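Local coordinates for protein yciO (Escherichia coli, PDB 1K7J), which is of unknown function but may bind double-stranded RNA, perhaps acting in translation, at residues P157-I160 with K161-E165; Y6-D10 with N11-R15; I44-K47 with N48-E51. One frame throughout, in Å; residues are numbered along the deposited sequence.

Contact 1 (P157-I160 with K161-E165); sequences PEEI and KDRLE
Leu-164 N donates to Ile-160 O at 2.8 Å, in one of four backbone bonds that run from i+4 N to i O and tie the turns of helix 157-164 together. Arg-163 N donates to Glu-159 O, and Lys-161 N and Asp-162 N bond in the same way to Pro-157 O and Glu-158 O.

Glu-159 and Arg-163, one helical turn apart, add a salt bridge on the outer surface. Glu-159 OE2 lies 3.0 Å from Arg-163 NE. The hydrogen bond in it is weak, because the N-H points well off the acceptor, at 121°. Arg-163 NH2 is also near, 3.3 Å from the same Glu-159 OE2. The carboxylate is neither flat against the guanidinium nor in line with it: the two planes are 49° apart. Both side chains start with CG anti to the backbone N (Glu-159 chi1 -179°). Glu-159 then bends at chi2, which swings its carboxylate along the helix to Arg-163. Glu-154 offers Arg-163 NE a second, long and weak ion pair.

The next ion pair is looser. Lys-161 NZ lies 3.3 Å from Glu-165 OE1, in a weak bond. Glu-158 runs alongside Lys-161, but its OE1 comes no closer than 4.1 Å to Lys-161 CD.

The buried side is apolar. Ile-160 CG2 lies 4.5 Å from Leu-164 CD1, a loose approach. Ile-160 also rests on Ile-171 and Tyr-38, and Pro-157 on His-173 and Tyr-38. This is the pattern of an amphipathic alpha-helix with i to i+4 salt bridges, packed against the beta-sheet of a YrdC-like fold.

Contact 2 (Y6-D10 with N11-R15); sequences YIHPD and NPQQR
His-8 and Gln-13 close a turn between strand 3-6 and helix 14-25, with Gln-13 at the N-cap position of that helix. The link is made by the Gln-13 side chain, which reaches back over the loop.

One direct hydrogen bond crosses the turn. His-8 N donates to Gln-13 OE1 at 2.9 Å, with an N-H...O angle of 160°. Water 1 makes a second link: it donates to Tyr-6 O and accepts from Gln-13 NE2. Both ends of the amide are therefore held, which should fix its rotation.

The same amide stacks on the imidazole of His-8. The two planes are 18° apart. Asn-11 O lies at the edge of the His-8 ring, near its plane, and is 3.4 Å from His-8 CB.

Apolar packing lies on the inner side. Ile-7 CG2 meets Pro-12 CB at 3.6 Å, and the two side chains continue onto Ile-128 of helix 127-136 and Ile-17 of helix 14-25.

Gln-13 leaves the backbone with CG anti to its carbonyl carbon (chi1 -60°). A bend at chi2 then turns the amide toward the ring, placing Gln-13 NE2 over the centre of the His-8 imidazole, 3.3 Å above its plane.

Contact 3 (I44-K47 with N48-E51); sequences IEDK and NAME
Asp-46 caps the start of helix 47-57 through Ala-49, in a local contact where the loop after strand 37-43 turns into the helix. Its side chain takes the N-cap role: Asp-46 OD1 accepts from Ala-49 N at 2.8 Å, with an N-H...O angle of 159°. The N-H meets the oxygen from above the carboxylate plane, 38° out of it. Asp-46 CG is anti to the backbone N (chi1 -162°), which brings OD1 back over the first turn. The negative charge would probably suit the positive end of the helix dipole. With an alanine here, Ala-49 N would probably lose its capping acceptor and the first turn would be held less firmly.

Backbone bonds carry the helix onward. Met-50 N donates to Asp-46 O at 3.2 Å, and Glu-51 N donates to Lys-47 O at 3.0 Å.

Lys-47 crosses Met-50, a selenomethionine, with NZ 3.5 Å from Met-50 CE. Lys-47 NZ also donates to water 2, which in turn donates to Glu-51 OE1. Met-50 is buried against Phe-65, Leu-111 and Leu-141. The whole is a classical helix N-cap, set at a strand-to-helix junction of the YrdC-like fold.

In the fold
All three contacts are local. Contact 1 runs along one helix to its C-terminal end region, while contacts 2 and 3 mark the starts of two others. Contact 2 is the surface one; contacts 1 and 3 are partly buried, each with an apolar side turned inward. Their chemistry differs accordingly. Contact 1 uses charged pairs along an outer face, contact 2 a side-chain amide and a water, contact 3 a carboxylate at a helix end. Contacts 1 and 2 touch, where Glu-158 OE2 packs 3.4 Å from Tyr-6 OH, and both adjoin His-173 of strand 170-173. Contact 3 stands apart, its nearest atoms about 11 Å from contact 1 and about 18 Å from contact 2.

Contact 1 (P157-I160 with K161-E165)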
ATOM      1  N   PRO A 157     -10.370  -8.135 -10.383  1.00 13.34           N
ATOM      2  CA  PRO A 157     -11.290  -7.088  -9.928  1.00 13.62           C
ATOM      3  C   PRO A 157     -12.757  -7.505  -9.814  1.00 14.01           C
ATOM      4  O   PRO A 157     -13.491  -6.976  -8.981  1.00 13.98           O
ATOM      5  CB  PRO A 157     -11.066  -5.964 -10.944  1.00 13.45           C
ATOM      6  CG  PRO A 157     -10.678  -6.696 -12.182  1.00 13.39           C
ATOM      7  CD  PRO A 157      -9.742  -7.762 -11.664  1.00 13.36           C
ATOM      8  N   GLU A 158     -13.185  -8.445 -10.647  1.00 15.20           N
ATOM      9  CA  GLU A 158     -14.566  -8.908 -10.583  1.00 16.45           C
ATOM     10  C   GLU A 158     -14.757  -9.799  -9.357  1.00 15.97           C
ATOM     11  O   GLU A 158     -15.806  -9.766  -8.712  1.00 16.63           O
ATOM     12  CB  GLU A 158     -14.939  -9.662 -11.860  1.00 17.98           C
ATOM     13  CG  GLU A 158     -15.219  -8.752 -13.051  1.00 20.58           C
ATOM     14  CD  GLU A 158     -16.321  -7.741 -12.770  1.00 22.11           C
ATOM     15  OE1 GLU A 158     -17.311  -8.105 -12.098  1.00 22.85           O
ATOM     16  OE2 GLU A 158     -16.207  -6.583 -13.229  1.00 22.91           O
ATOM     17  N   GLU A 159     -13.739 -10.595  -9.039  1.00 16.04           N
ATOM     18  CA  GLU A 159     -13.787 -11.467  -7.871  1.00 16.38           C
ATOM     19  C   GLU A 159     -13.799 -10.571  -6.635  1.00 15.85           C
ATOM     20  O   GLU A 159     -14.505 -10.837  -5.663  1.00 16.00           O
ATOM     21  CB  GLU A 159     -12.562 -12.391  -7.852  1.00 18.21           C
ATOM     22  CG  GLU A 159     -12.490 -13.379  -6.685  1.00 20.30           C
ATOM     23  CD  GLU A 159     -12.047 -12.742  -5.377  1.00 21.76           C
ATOM     24  OE1 GLU A 159     -11.044 -11.992  -5.384  1.00 21.43           O
ATOM     25  OE2 GLU A 159     -12.692 -13.001  -4.337  1.00 21.83           O
ATOM     26  N   ILE A 160     -13.019  -9.495  -6.687  1.00 14.95           N
ATOM     27  CA  ILE A 160     -12.943  -8.552  -5.580  1.00 14.44           C
ATOM     28  C   ILE A 160     -14.305  -7.898  -5.346  1.00 14.37           C
ATOM     29  O   ILE A 160     -14.736  -7.728  -4.204  1.00 14.38           O
ATOM     30  CB  ILE A 160     -11.877  -7.466  -5.861  1.00 13.87           C
ATOM     31  CG1 ILE A 160     -10.485  -8.113  -5.852  1.00 13.61           C
ATOM     32  CG2 ILE A 160     -11.971  -6.352  -4.827  1.00 13.68           C
ATOM     33  CD1 ILE A 160      -9.357  -7.176  -6.228  1.00 13.43           C
ATOM     34  N   LYS A 161     -14.979  -7.543  -6.434  1.00 15.06           N
ATOM     35  CA  LYS A 161     -16.298  -6.926  -6.347  1.00 15.93           C
ATOM     36  C   LYS A 161     -17.276  -7.896  -5.685  1.00 16.57           C
ATOM     37  O   LYS A 161     -18.043  -7.511  -4.802  1.00 16.63           O
ATOM     38  CB  LYS A 161     -16.789  -6.547  -7.748  1.00 16.52           C
ATOM     39  CG  LYS A 161     -18.146  -5.848  -7.794  1.00 17.75           C
ATOM     40  CD  LYS A 161     -18.447  -5.376  -9.214  1.00 19.29           C
ATOM     41  CE  LYS A 161     -19.768  -4.622  -9.311  1.00 20.13           C
ATOM     42  NZ  LYS A 161     -20.949  -5.502  -9.091  1.00 21.11           N
ATOM     43  N   ASP A 162     -17.236  -9.160  -6.100  1.00 17.76           N
ATOM     44  CA  ASP A 162     -18.135 -10.163  -5.531  1.00 18.65           C
ATOM     45  C   ASP A 162     -17.905 -10.353  -4.037  1.00 18.63           C
ATOM     46  O   ASP A 162     -18.852 -10.543  -3.273  1.00 18.91           O
ATOM     47  CB  ASP A 162     -17.957 -11.519  -6.227  1.00 20.44           C
ATOM     48  CG  ASP A 162     -18.365 -11.493  -7.687  1.00 22.03           C
ATOM     49  OD1 ASP A 162     -19.260 -10.698  -8.049  1.00 22.57           O
ATOM     50  OD2 ASP A 162     -17.800 -12.286  -8.473  1.00 22.49           O
ATOM     51  N   ARG A 163     -16.644 -10.297  -3.623  1.00 17.72           N
ATOM     52  CA  ARG A 163     -16.293 -10.497  -2.225  1.00 17.69           C
ATOM     53  C   ARG A 163     -16.415  -9.292  -1.300  1.00 17.17           C
ATOM     54  O   ARG A 163     -16.827  -9.438  -0.146  1.00 17.71           O
ATOM     55  CB  ARG A 163     -14.861 -11.037  -2.116  1.00 18.45           C
ATOM     56  CG  ARG A 163     -14.380 -11.215  -0.675  1.00 19.34           C
ATOM     57  CD  ARG A 163     -12.882 -11.498  -0.602  1.00 20.17           C
ATOM     58  NE  ARG A 163     -12.512 -12.708  -1.331  1.00 21.38           N
ATOM     59  CZ  ARG A 163     -12.920 -13.933  -1.014  1.00 22.67           C
ATOM     60  NH1 ARG A 163     -13.724 -14.123   0.027  1.00 23.25           N
ATOM     61  NH2 ARG A 163     -12.513 -14.975  -1.730  1.00 22.46           N
ATOM     62  N   LEU A 164     -16.077  -8.105  -1.794  1.00 16.59           N
ATOM     63  CA  LEU A 164     -16.080  -6.925  -0.934  1.00 16.02           C
ATOM     64  C   LEU A 164     -16.956  -5.725  -1.268  1.00 15.77           C
ATOM     65  O   LEU A 164     -16.847  -4.697  -0.602  1.00 15.49           O
ATOM     66  CB  LEU A 164     -14.639  -6.428  -0.788  1.00 16.30           C
ATOM     67  CG  LEU A 164     -13.625  -7.422  -0.222  1.00 15.92           C
ATOM     68  CD1 LEU A 164     -12.211  -6.866  -0.373  1.00 16.30           C
ATOM     69  CD2 LEU A 164     -13.947  -7.701   1.236  1.00 16.62           C
ATOM     70  N   GLU A 165     -17.827  -5.828  -2.263  1.00 15.97           N
ATOM     71  CA  GLU A 165     -18.635  -4.665  -2.606  1.00 16.88           C
ATOM     72  C   GLU A 165     -19.534  -4.163  -1.475  1.00 16.35           C
ATOM     73  O   GLU A 165     -20.010  -3.031  -1.519  1.00 16.49           O
ATOM     74  CB  GLU A 165     -19.457  -4.932  -3.868  1.00 18.17           C
ATOM     75  CG  GLU A 165     -20.618  -5.880  -3.703  1.00 19.89           C
ATOM     76  CD  GLU A 165     -21.304  -6.143  -5.028  1.00 21.34           C
ATOM     77  OE1 GLU A 165     -21.421  -5.190  -5.828  1.00 21.88           O
ATOM     78  OE2 GLU A 165     -21.728  -7.292  -5.271  1.00 21.64           O
TER

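Contact 2 (Y6-D10 with N11-R15)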
ATOM      1  N   TYR A   6     -13.982   1.816 -13.813  1.00 10.60           N
ATOM      2  CA  TYR A   6     -13.147   1.152 -14.803  1.00 11.05           C
ATOM      3  C   TYR A   6     -12.142   2.215 -15.212  1.00 10.52           C
ATOM      4  O   TYR A   6     -12.488   3.162 -15.915  1.00 11.23           O
ATOM      5  CB  TYR A   6     -13.968   0.738 -16.019  1.00 12.31           C
ATOM      6  CG  TYR A   6     -14.769  -0.520 -15.820  1.00 14.56           C
ATOM      7  CD1 TYR A   6     -14.171  -1.776 -15.937  1.00 15.87           C
ATOM      8  CD2 TYR A   6     -16.129  -0.460 -15.526  1.00 15.86           C
ATOM      9  CE1 TYR A   6     -14.912  -2.942 -15.770  1.00 17.00           C
ATOM     10  CE2 TYR A   6     -16.878  -1.618 -15.355  1.00 17.25           C
ATOM     11  CZ  TYR A   6     -16.264  -2.855 -15.481  1.00 17.42           C
ATOM     12  OH  TYR A   6     -17.012  -3.999 -15.334  1.00 18.93           O
ATOM     13  N   ILE A   7     -10.901   2.073 -14.759  1.00 10.07           N
ATOM     14  CA  ILE A   7      -9.873   3.048 -15.096  1.00  9.54           C
ATOM     15  C   ILE A   7      -8.781   2.418 -15.958  1.00  9.94           C
ATOM     16  O   ILE A   7      -8.265   1.348 -15.635  1.00  9.81           O
ATOM     17  CB  ILE A   7      -9.245   3.650 -13.812  1.00  9.51           C
ATOM     18  CG1 ILE A   7     -10.340   4.314 -12.968  1.00  9.13           C
ATOM     19  CG2 ILE A   7      -8.162   4.661 -14.176  1.00  9.07           C
ATOM     20  CD1 ILE A   7      -9.830   5.026 -11.721  1.00  8.83           C
ATOM     21  N   HIS A   8      -8.448   3.076 -17.066  1.00 10.46           N
ATOM     22  CA  HIS A   8      -7.408   2.583 -17.965  1.00 11.18           C
ATOM     23  C   HIS A   8      -6.118   2.492 -17.154  1.00 10.89           C
ATOM     24  O   HIS A   8      -5.672   3.476 -16.576  1.00 11.33           O
ATOM     25  CB  HIS A   8      -7.247   3.548 -19.141  1.00 13.27           C
ATOM     26  CG  HIS A   8      -8.459   3.629 -20.016  1.00 14.99           C
ATOM     27  ND1 HIS A   8      -8.707   4.696 -20.852  1.00 16.66           N
ATOM     28  CD2 HIS A   8      -9.489   2.768 -20.189  1.00 16.43           C
ATOM     29  CE1 HIS A   8      -9.839   4.491 -21.500  1.00 16.23           C
ATOM     30  NE2 HIS A   8     -10.335   3.328 -21.117  1.00 16.75           N
ATOM     31  N   PRO A   9      -5.502   1.301 -17.104  1.00 10.69           N
ATOM     32  CA  PRO A   9      -4.265   1.113 -16.336  1.00 11.07           C
ATOM     33  C   PRO A   9      -3.005   1.788 -16.860  1.00 12.09           C
ATOM     34  O   PRO A   9      -2.093   2.086 -16.082  1.00 11.02           O
ATOM     35  CB  PRO A   9      -4.131  -0.403 -16.286  1.00 11.18           C
ATOM     36  CG  PRO A   9      -4.660  -0.809 -17.620  1.00 11.04           C
ATOM     37  CD  PRO A   9      -5.910   0.043 -17.754  1.00 11.04           C
ATOM     38  N   ASP A  10      -2.949   2.018 -18.168  1.00 13.45           N
ATOM     39  CA  ASP A  10      -1.788   2.648 -18.788  1.00 15.76           C
ATOM     40  C   ASP A  10      -1.897   4.166 -18.847  1.00 15.77           C
ATOM     41  O   ASP A  10      -0.896   4.876 -18.735  1.00 16.90           O
ATOM     42  CB  ASP A  10      -1.585   2.096 -20.206  1.00 18.41           C
ATOM     43  CG  ASP A  10      -2.887   1.995 -20.990  1.00 21.01           C
ATOM     44  OD1 ASP A  10      -3.814   2.794 -20.734  1.00 22.07           O
ATOM     45  OD2 ASP A  10      -2.981   1.118 -21.875  1.00 22.49           O
ATOM     46  N   ASN A  11      -3.118   4.658 -19.018  1.00 15.10           N
ATOM     47  CA  ASN A  11      -3.370   6.090 -19.107  1.00 15.49           C
ATOM     48  C   ASN A  11      -4.662   6.379 -18.347  1.00 14.01           C
ATOM     49  O   ASN A  11      -5.718   6.585 -18.944  1.00 14.21           O
ATOM     50  CB  ASN A  11      -3.515   6.491 -20.575  1.00 18.09           C
ATOM     51  CG  ASN A  11      -3.587   7.987 -20.763  1.00 20.36           C
ATOM     52  OD1 ASN A  11      -2.685   8.717 -20.355  1.00 22.05           O
ATOM     53  ND2 ASN A  11      -4.662   8.454 -21.389  1.00 22.19           N
ATOM     54  N   PRO A  12      -4.587   6.398 -17.008  1.00 12.61           N
ATOM     55  CA  PRO A  12      -5.757   6.653 -16.160  1.00 11.55           C
ATOM     56  C   PRO A  12      -6.493   7.967 -16.397  1.00 11.12           C
ATOM     57  O   PRO A  12      -5.882   9.034 -16.480  1.00 11.49           O
ATOM     58  CB  PRO A  12      -5.191   6.538 -14.743  1.00 11.74           C
ATOM     59  CG  PRO A  12      -3.754   6.931 -14.913  1.00 12.59           C
ATOM     60  CD  PRO A  12      -3.367   6.249 -16.195  1.00 12.44           C
ATOM     61  N   GLN A  13      -7.815   7.872 -16.507  1.00 10.14           N
ATOM     62  CA  GLN A  13      -8.650   9.048 -16.723  1.00 10.32           C
ATOM     63  C   GLN A  13      -8.596   9.901 -15.462  1.00 10.38           C
ATOM     64  O   GLN A  13      -8.969   9.448 -14.379  1.00  9.86           O
ATOM     65  CB  GLN A  13     -10.099   8.637 -17.020  1.00 10.55           C
ATOM     66  CG  GLN A  13     -10.263   7.760 -18.262  1.00 10.86           C
ATOM     67  CD  GLN A  13     -10.304   6.276 -17.946  1.00 10.99           C
ATOM     68  OE1 GLN A  13      -9.502   5.771 -17.160  1.00 10.14           O
ATOM     69  NE2 GLN A  13     -11.240   5.563 -18.572  1.00 11.54           N
ATOM     70  N   GLN A  14      -8.134  11.138 -15.603  1.00 10.68           N
ATOM     71  CA  GLN A  14      -8.010  12.032 -14.457  1.00 10.96           C
ATOM     72  C   GLN A  14      -9.326  12.255 -13.715  1.00 10.90           C
ATOM     73  O   GLN A  14      -9.340  12.391 -12.491  1.00 11.24           O
ATOM     74  CB  GLN A  14      -7.439  13.379 -14.902  1.00 11.41           C
ATOM     75  CG  GLN A  14      -6.886  14.209 -13.759  1.00 12.08           C
ATOM     76  CD  GLN A  14      -5.727  13.525 -13.064  1.00 12.43           C
ATOM     77  OE1 GLN A  14      -4.767  13.101 -13.710  1.00 13.91           O
ATOM     78  NE2 GLN A  14      -5.805  13.419 -11.741  1.00 12.42           N
ATOM     79  N   ARG A  15     -10.432  12.297 -14.451  1.00 11.16           N
ATOM     80  CA  ARG A  15     -11.737  12.510 -13.835  1.00 11.72           C
ATOM     81  C   ARG A  15     -12.066  11.432 -12.803  1.00 11.24           C
ATOM     82  O   ARG A  15     -12.565  11.734 -11.717  1.00 11.47           O
ATOM     83  CB  ARG A  15     -12.826  12.536 -14.910  1.00 12.61           C
ATOM     84  CG  ARG A  15     -14.238  12.683 -14.371  1.00 14.43           C
ATOM     85  CD  ARG A  15     -15.252  12.635 -15.501  1.00 15.24           C
ATOM     86  NE  ARG A  15     -15.264  11.337 -16.172  1.00 16.08           N
ATOM     87  CZ  ARG A  15     -16.161  10.383 -15.949  1.00 16.07           C
ATOM     88  NH1 ARG A  15     -17.135  10.577 -15.069  1.00 16.36           N
ATOM     89  NH2 ARG A  15     -16.083   9.230 -16.606  1.00 16.21           N
TER
HETATM   90  O   HOH W   1     -12.324   2.897 -18.646  1.00 22.98           O

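Contact 3 (I44-K47 with N48-E51)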
ATOM      1  N   ILE A  44      -4.631   8.670   5.906  1.00 12.96           N
ATOM      2  CA  ILE A  44      -3.935   8.390   7.155  1.00 13.56           C
ATOM      3  C   ILE A  44      -4.593   9.014   8.375  1.00 14.27           C
ATOM      4  O   ILE A  44      -4.378   8.558   9.497  1.00 14.82           O
ATOM      5  CB  ILE A  44      -2.462   8.861   7.100  1.00 14.55           C
ATOM      6  CG1 ILE A  44      -2.396  10.375   6.900  1.00 14.84           C
ATOM      7  CG2 ILE A  44      -1.732   8.156   5.967  1.00 14.40           C
ATOM      8  CD1 ILE A  44      -0.982  10.934   6.962  1.00 16.09           C
ATOM      9  N   GLU A  45      -5.411  10.040   8.154  1.00 14.44           N
ATOM     10  CA  GLU A  45      -6.074  10.746   9.249  1.00 15.20           C
ATOM     11  C   GLU A  45      -7.364  10.130   9.797  1.00 15.74           C
ATOM     12  O   GLU A  45      -7.841  10.544  10.857  1.00 16.18           O
ATOM     13  CB  GLU A  45      -6.374  12.189   8.828  1.00 15.86           C
ATOM     14  CG  GLU A  45      -5.157  13.012   8.416  1.00 16.25           C
ATOM     15  CD  GLU A  45      -4.753  12.820   6.956  1.00 16.67           C
ATOM     16  OE1 GLU A  45      -5.408  12.038   6.235  1.00 15.65           O
ATOM     17  OE2 GLU A  45      -3.772  13.465   6.528  1.00 16.91           O
ATOM     18  N   ASP A  46      -7.924   9.149   9.098  1.00 16.15           N
ATOM     19  CA  ASP A  46      -9.186   8.539   9.515  1.00 16.48           C
ATOM     20  C   ASP A  46      -9.048   7.220  10.274  1.00 16.43           C
ATOM     21  O   ASP A  46      -8.712   6.190   9.692  1.00 15.82           O
ATOM     22  CB  ASP A  46     -10.072   8.328   8.285  1.00 17.65           C
ATOM     23  CG  ASP A  46     -11.530   8.125   8.642  1.00 18.46           C
ATOM     24  OD1 ASP A  46     -11.843   7.153   9.358  1.00 18.72           O
ATOM     25  OD2 ASP A  46     -12.363   8.946   8.202  1.00 19.20           O
ATOM     26  N   LYS A  47      -9.335   7.248  11.573  1.00 16.50           N
ATOM     27  CA  LYS A  47      -9.235   6.045  12.392  1.00 16.73           C
ATOM     28  C   LYS A  47     -10.289   4.993  12.047  1.00 16.14           C
ATOM     29  O   LYS A  47     -10.005   3.794  12.077  1.00 15.99           O
ATOM     30  CB  LYS A  47      -9.335   6.401  13.878  1.00 17.87           C
ATOM     31  CG  LYS A  47      -9.318   5.180  14.785  1.00 20.10           C
ATOM     32  CD  LYS A  47      -9.368   5.561  16.256  1.00 21.59           C
ATOM     33  CE  LYS A  47      -9.504   4.321  17.128  1.00 22.05           C
ATOM     34  NZ  LYS A  47      -8.399   3.347  16.895  1.00 23.31           N
ATOM     35  N   ASN A  48     -11.504   5.431  11.727  1.00 16.38           N
ATOM     36  CA  ASN A  48     -12.562   4.485  11.384  1.00 16.32           C
ATOM     37  C   ASN A  48     -12.223   3.697  10.121  1.00 15.56           C
ATOM     38  O   ASN A  48     -12.474   2.494  10.047  1.00 14.94           O
ATOM     39  CB  ASN A  48     -13.901   5.207  11.199  1.00 17.94           C
ATOM     40  CG  ASN A  48     -14.442   5.768  12.500  1.00 19.74           C
ATOM     41  OD1 ASN A  48     -14.437   5.090  13.528  1.00 20.10           O
ATOM     42  ND2 ASN A  48     -14.920   7.005  12.459  1.00 21.14           N
ATOM     43  N   ALA A  49     -11.654   4.374   9.127  1.00 14.46           N
ATOM     44  CA  ALA A  49     -11.278   3.705   7.886  1.00 13.85           C
ATOM     45  C   ALA A  49     -10.151   2.717   8.170  1.00 13.55           C
ATOM     46  O   ALA A  49     -10.124   1.619   7.616  1.00 13.55           O
ATOM     47  CB  ALA A  49     -10.835   4.731   6.844  1.00 13.35           C
HETATM   48  N   MSE A  50      -9.219   3.117   9.030  1.00 14.05           N
HETATM   49  CA  MSE A  50      -8.105   2.246   9.402  1.00 14.38           C
HETATM   50  C   MSE A  50      -8.660   0.941   9.959  1.00 14.51           C
HETATM   51  O   MSE A  50      -8.274  -0.152   9.538  1.00 14.51           O
HETATM   52  CB  MSE A  50      -7.238   2.914  10.474  1.00 15.73           C
HETATM   53  CG  MSE A  50      -6.233   1.966  11.132  1.00 17.61           C
HETATM   54 SE   MSE A  50      -5.595   2.575  12.854  1.00 17.99          SE
HETATM   55  CE  MSE A  50      -7.108   2.020  13.922  1.00 19.49           C
ATOM     56  N   GLU A  51      -9.579   1.069  10.913  1.00 14.76           N
ATOM     57  CA  GLU A  51     -10.189  -0.087  11.553  1.00 15.30           C
ATOM     58  C   GLU A  51     -10.862  -1.004  10.536  1.00 14.52           C
ATOM     59  O   GLU A  51     -10.736  -2.227  10.610  1.00 14.77           O
ATOM     60  CB  GLU A  51     -11.202   0.378  12.598  1.00 16.70           C
ATOM     61  CG  GLU A  51     -11.757  -0.743  13.461  1.00 18.62           C
ATOM     62  CD  GLU A  51     -10.665  -1.604  14.071  1.00 20.08           C
ATOM     63  OE1 GLU A  51      -9.651  -1.042  14.542  1.00 20.34           O
ATOM     64  OE2 GLU A  51     -10.824  -2.845  14.087  1.00 20.38           O
TER
HETATM   65  O   HOH W   2      -9.694   1.041  16.168  1.00 36.30           O